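Local atomic coordinates of aminoglycoside N(3)-acetyltransferase, AAC(3)-IVa (Escherichia coli, PDB entry 6MN3), a protein that probably confers resistance to 2-deoxystreptamine antibiotics such as gentamicin and apramycin by transferring an acetyl group from acetyl-CoA to their 3-amino group. Residues Leu17-Thr22 with Ala216-Ile221; Leu28-Phe33 with Val142-Val147. One frame throughout, in Å; residues are numbered along the deposited sequence.

Contact 1: Leu17-Thr22 with Ala216-Ile221; sequences LNLGVT and AFARLI
Leu19, in the last turn of helix 9-19, lowers its isobutyl group onto strand 216-221 and meets Ala218 and Leu220, two residues on the same face of the strand. Its CG stands anti to the backbone N (chi1 -171°), which carries the branch away from the helix: CD2 rests on Ala218 CB at 3.6 Å, and CG lies 4.0 Å from Leu220 CB. A small residue at 218 suits this place, since its lone methyl lets the leucine settle close to the strand. Gly20 follows with positive phi (127°) as the C-prime residue of a Schellman motif, in which Gly20 N bonds back to Leu17 O and Val21 N to the carbonyl one residue earlier. Lacking a side chain, it can take this turn and also let Leu220 come close, with Leu220 CD2 only 3.3 Å from Gly20 C. The same methyl lies 3.5 Å from Val21 N, so it packs against the peptide that closes the helix. Val21 then adds CG2, 4.2 Å from Leu220 CD2, the two side chains crossing at about a right angle. No hydrogen bond joins the segments; the contact is buried and apolar. Around it, Leu19 also touches Leu143 of strand 141-145, Gln141 bonds through its side-chain amide to Gly20 O and Thr22 N, and strand 216-222 lies between strands 141-145 and 208-213.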
loop_
_atom_site.group_PDB
_atom_site.type_symbol
_atom_site.label_atom_id
_atom_site.label_comp_id
_atom_site.label_asym_id
_atom_site.label_seq_id
_atom_site.Cartn_x
_atom_site.Cartn_y
_atom_site.Cartn_z
ATOM N N LEU A 17 6.343 17.986 -1.983
ATOM C CA LEU A 17 7.699 18.288 -1.541
ATOM C C LEU A 17 7.703 18.813 -0.112
ATOM O O LEU A 17 8.561 18.431 0.692
ATOM C CB LEU A 17 8.350 19.293 -2.492
ATOM C CG LEU A 17 8.689 18.752 -3.883
ATOM C CD1 LEU A 17 9.091 19.878 -4.820
ATOM C CD2 LEU A 17 9.787 17.704 -3.800
ATOM N N ASN A 18 6.750 19.688 0.224
ATOM C CA ASN A 18 6.639 20.172 1.596
ATOM C C ASN A 18 6.319 19.037 2.559
ATOM O O ASN A 18 6.775 19.049 3.709
ATOM C CB ASN A 18 5.566 21.254 1.691
ATOM C CG ASN A 18 6.017 22.570 1.113
ATOM O OD1 ASN A 18 7.203 22.901 1.150
ATOM N ND2 ASN A 18 5.075 23.336 0.577
ATOM N N LEU A 19 5.531 18.058 2.112
ATOM C CA LEU A 19 5.250 16.898 2.947
ATOM C C LEU A 19 6.524 16.113 3.239
ATOM O O LEU A 19 6.687 15.567 4.335
ATOM C CB LEU A 19 4.209 16.014 2.267
ATOM C CG LEU A 19 3.636 14.871 3.096
ATOM C CD1 LEU A 19 2.984 15.414 4.358
ATOM C CD2 LEU A 19 2.643 14.093 2.262
ATOM N N GLY A 20 7.437 16.046 2.272
ATOM C CA GLY A 20 8.727 15.421 2.498
ATOM C C GLY A 20 9.096 14.340 1.504
ATOM O O GLY A 20 10.055 13.596 1.726
ATOM N N VAL A 21 8.336 14.230 0.412
ATOM C CA VAL A 21 8.640 13.238 -0.615
ATOM C C VAL A 21 10.049 13.469 -1.143
ATOM O O VAL A 21 10.448 14.607 -1.419
ATOM C CB VAL A 21 7.597 13.299 -1.740
ATOM C CG1 VAL A 21 8.002 12.400 -2.899
ATOM C CG2 VAL A 21 6.233 12.898 -1.215
ATOM N N THR A 22 10.817 12.387 -1.269
ATOM C CA THR A 22 12.212 12.482 -1.674
ATOM C C THR A 22 12.315 12.400 -3.192
ATOM O O THR A 22 11.974 11.354 -3.768
ATOM C CB THR A 22 13.031 11.371 -1.033
ATOM O OG1 THR A 22 12.824 11.380 0.383
ATOM C CG2 THR A 22 14.517 11.559 -1.327
ATOM N N ALA A 216 -6.725 16.331 0.865
ATOM C CA ALA A 216 -6.580 15.133 1.675
ATOM C C ALA A 216 -5.580 15.332 2.803
ATOM O O ALA A 216 -4.566 16.019 2.644
ATOM C CB ALA A 216 -6.140 13.952 0.810
ATOM N N PHE A 217 -5.885 14.732 3.949
ATOM C CA PHE A 217 -4.896 14.532 4.998
ATOM C C PHE A 217 -3.908 13.465 4.535
ATOM O O PHE A 217 -4.296 12.320 4.282
ATOM C CB PHE A 217 -5.599 14.117 6.290
ATOM C CG PHE A 217 -4.671 13.861 7.444
ATOM C CD1 PHE A 217 -4.589 12.603 8.018
ATOM C CD2 PHE A 217 -3.897 14.882 7.970
ATOM C CE1 PHE A 217 -3.741 12.364 9.084
ATOM C CE2 PHE A 217 -3.048 14.649 9.038
ATOM C CZ PHE A 217 -2.971 13.388 9.594
ATOM N N ALA A 218 -2.641 13.840 4.396
ATOM C CA ALA A 218 -1.620 12.942 3.875
ATOM C C ALA A 218 -0.614 12.598 4.961
ATOM O O ALA A 218 -0.243 13.451 5.773
ATOM C CB ALA A 218 -0.898 13.559 2.677
ATOM N N ARG A 219 -0.172 11.343 4.969
ATOM C CA ARG A 219 0.816 10.863 5.922
ATOM C C ARG A 219 1.952 10.205 5.160
ATOM O O ARG A 219 1.711 9.413 4.244
ATOM C CB ARG A 219 0.194 9.881 6.919
ATOM C CG ARG A 219 -0.495 10.571 8.081
ATOM C CD ARG A 219 -1.350 9.611 8.878
ATOM N NE ARG A 219 -2.633 9.357 8.237
ATOM C CZ ARG A 219 -3.728 8.978 8.887
ATOM N NH1 ARG A 219 -3.697 8.814 10.202
ATOM N NH2 ARG A 219 -4.855 8.769 8.222
ATOM N N LEU A 220 3.185 10.536 5.538
ATOM C CA LEU A 220 4.374 10.064 4.842
ATOM C C LEU A 220 5.345 9.483 5.857
ATOM O O LEU A 220 5.785 10.188 6.771
ATOM C CB LEU A 220 5.029 11.200 4.055
ATOM C CG LEU A 220 6.333 10.862 3.336
ATOM C CD1 LEU A 220 6.086 9.873 2.210
ATOM C CD2 LEU A 220 6.970 12.131 2.815
ATOM N N ILE A 221 5.674 8.201 5.699
ATOM C CA ILE A 221 6.549 7.479 6.616
ATOM C C ILE A 221 7.546 6.671 5.800
ATOM O O ILE A 221 7.188 6.083 4.774
ATOM C CB ILE A 221 5.761 6.542 7.561
ATOM C CG1 ILE A 221 4.468 7.198 8.057
ATOM C CG2 ILE A 221 6.627 6.120 8.734
ATOM C CD1 ILE A 221 3.228 6.767 7.291
#

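Contact 2: Leu28-Phe33 with Val142-Val147; sequences LVHSSF and VLLLGV
Two neighbouring parallel strands in the middle of the mixed central sheet, 26-31 and 141-145, make this contact, and the first runs straight into a helix N-cap. Leu28 pairs with Val142, and the register continues to Ser31 with Leu145. The backbone ladder has four bonds: Leu143 N to Leu28 O at 2.8 Å, His30 N to Leu143 O at 3.0 Å, Leu145 N to His30 O at 2.7 Å and, just past the strand, Ser32 N to Leu145 O at 2.9 Å. His30 thus donates to the residue before its partner Leu144 and accepts from the one after it, as in parallel pairing. On one face, Val29 and Leu143 run alongside each other, with Val29 CG2 3.9 Å from Leu143 CB; apolar side chains suit this face, where Leu143 and Leu145 pack against helix 42-54. On the other face, the His30 imidazole lies among aliphatic groups. With CG anti to its carbonyl carbon (chi1 -42°), the ring is swung so that His30 CD2 lies 3.7 Å from Val142 CG1, which sits at the ring edge near its plane. Leu144 CD2 comes obliquely to 3.5 Å from His30 CD2. Beyond the strands, Gly146 takes positive phi, readily available to glycine, and the chain turns so that Val147 CG1 packs on Ser32 CB at 3.6 Å. The short polar Ser32 suits the N-cap, its OG making a weak hydrogen bond to Ser35 N. Strand 59-63 flanks strand 26-31, with Val29 bonded to Val61, while strand 216-222 pairs with strand 141-145, and helix 86-91 reaches Ser31.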
loop_
_atom_site.group_PDB
_atom_site.type_symbol
_atom_site.label_atom_id
_atom_site.label_comp_id
_atom_site.label_asym_id
_atom_site.label_seq_id
_atom_site.Cartn_x
_atom_site.Cartn_y
_atom_site.Cartn_z
ATOM N N LEU A 28 5.886 4.442 -2.451
ATOM C CA LEU A 28 4.697 3.601 -2.521
ATOM C C LEU A 28 3.509 4.406 -2.010
ATOM O O LEU A 28 3.535 4.908 -0.881
ATOM C CB LEU A 28 4.873 2.323 -1.705
ATOM C CG LEU A 28 3.602 1.497 -1.505
ATOM C CD1 LEU A 28 3.098 0.957 -2.836
ATOM C CD2 LEU A 28 3.838 0.364 -0.511
ATOM N N VAL A 29 2.472 4.525 -2.834
ATOM C CA VAL A 29 1.357 5.422 -2.563
ATOM C C VAL A 29 0.076 4.610 -2.454
ATOM O O VAL A 29 -0.333 3.948 -3.417
ATOM C CB VAL A 29 1.221 6.502 -3.646
ATOM C CG1 VAL A 29 -0.018 7.348 -3.395
ATOM C CG2 VAL A 29 2.467 7.368 -3.683
ATOM N N HIS A 30 -0.546 4.657 -1.280
ATOM C CA HIS A 30 -1.919 4.217 -1.084
ATOM C C HIS A 30 -2.805 5.455 -1.060
ATOM O O HIS A 30 -2.559 6.381 -0.280
ATOM C CB HIS A 30 -2.068 3.430 0.216
ATOM C CG HIS A 30 -0.956 2.458 0.469
ATOM N ND1 HIS A 30 -0.986 1.158 0.014
ATOM C CD2 HIS A 30 0.212 2.594 1.141
ATOM C CE1 HIS A 30 0.118 0.536 0.389
ATOM N NE2 HIS A 30 0.861 1.386 1.074
ATOM N N SER A 31 -3.826 5.478 -1.915
ATOM C CA SER A 31 -4.567 6.708 -2.142
ATOM C C SER A 31 -6.068 6.456 -2.150
ATOM O O SER A 31 -6.537 5.350 -2.435
ATOM C CB SER A 31 -4.159 7.364 -3.464
ATOM O OG SER A 31 -4.443 6.510 -4.557
ATOM N N SER A 32 -6.810 7.512 -1.828
ATOM C CA SER A 32 -8.257 7.581 -2.023
ATOM C C SER A 32 -8.521 8.887 -2.762
ATOM O O SER A 32 -8.441 9.966 -2.166
ATOM C CB SER A 32 -9.008 7.529 -0.701
ATOM O OG SER A 32 -10.224 8.249 -0.793
ATOM N N PHE A 33 -8.827 8.792 -4.060
ATOM C CA PHE A 33 -8.992 9.999 -4.863
ATOM C C PHE A 33 -10.153 10.852 -4.372
ATOM O O PHE A 33 -10.134 12.076 -4.541
ATOM C CB PHE A 33 -9.188 9.641 -6.336
ATOM C CG PHE A 33 -9.292 10.839 -7.237
ATOM C CD1 PHE A 33 -8.175 11.606 -7.522
ATOM C CD2 PHE A 33 -10.510 11.208 -7.784
ATOM C CE1 PHE A 33 -8.267 12.713 -8.342
ATOM C CE2 PHE A 33 -10.607 12.316 -8.606
ATOM C CZ PHE A 33 -9.485 13.068 -8.885
ATOM N N VAL A 142 6.515 5.577 2.112
ATOM C CA VAL A 142 5.120 5.166 2.003
ATOM C C VAL A 142 4.254 6.398 2.214
ATOM O O VAL A 142 4.330 7.052 3.262
ATOM C CB VAL A 142 4.767 4.061 3.010
ATOM C CG1 VAL A 142 3.298 3.690 2.887
ATOM C CG2 VAL A 142 5.645 2.839 2.785
ATOM N N LEU A 143 3.436 6.714 1.219
ATOM C CA LEU A 143 2.558 7.875 1.255
ATOM C C LEU A 143 1.129 7.384 1.446
ATOM O O LEU A 143 0.583 6.693 0.579
ATOM C CB LEU A 143 2.695 8.699 -0.022
ATOM C CG LEU A 143 1.729 9.876 -0.160
ATOM C CD1 LEU A 143 1.868 10.815 1.027
ATOM C CD2 LEU A 143 1.963 10.618 -1.470
ATOM N N LEU A 144 0.534 7.729 2.583
ATOM C CA LEU A 144 -0.874 7.454 2.845
ATOM C C LEU A 144 -1.668 8.687 2.432
ATOM O O LEU A 144 -1.627 9.718 3.112
ATOM C CB LEU A 144 -1.096 7.111 4.314
ATOM C CG LEU A 144 -0.298 5.925 4.862
ATOM C CD1 LEU A 144 -0.813 5.532 6.237
ATOM C CD2 LEU A 144 -0.359 4.742 3.907
ATOM N N LEU A 145 -2.384 8.583 1.318
ATOM C CA LEU A 145 -3.010 9.726 0.659
ATOM C C LEU A 145 -4.523 9.645 0.856
ATOM O O LEU A 145 -5.234 9.002 0.083
ATOM C CB LEU A 145 -2.635 9.748 -0.820
ATOM C CG LEU A 145 -2.914 11.041 -1.574
ATOM C CD1 LEU A 145 -2.481 12.221 -0.732
ATOM C CD2 LEU A 145 -2.194 11.036 -2.912
ATOM N N GLY A 146 -5.012 10.316 1.896
ATOM C CA GLY A 146 -6.432 10.293 2.181
ATOM C C GLY A 146 -6.944 8.983 2.726
ATOM O O GLY A 146 -8.153 8.736 2.687
ATOM N N VAL A 147 -6.052 8.122 3.222
ATOM C CA VAL A 147 -6.426 6.867 3.859
ATOM C C VAL A 147 -5.628 6.732 5.148
ATOM O O VAL A 147 -4.584 7.361 5.331
ATOM C CB VAL A 147 -6.187 5.640 2.951
ATOM C CG1 VAL A 147 -7.038 5.720 1.694
ATOM C CG2 VAL A 147 -4.710 5.512 2.598
#

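Overall arrangement
The centres of the two contacts lie about 10 Å apart, and both belong to the same mixed sheet, in which strand 141-145 stands between strands 26-31 and 216-222. Contact 1 closes the wider loop of the chain and contact 2 is nested inside it: helix 9-19 is followed, after a short connection, by strand 26-31, strand 141-145 comes much later, and strand 216-222 last. Backbone pairing of strands 141-145 and 216-222, probably including Leu144 N to Arg219 O and Val142 N to Ile221 O, ties them together. Contact 2 thus joins strands within the sheet, whereas contact 1 lays the N-terminal helix on it; both are away from the zinc site.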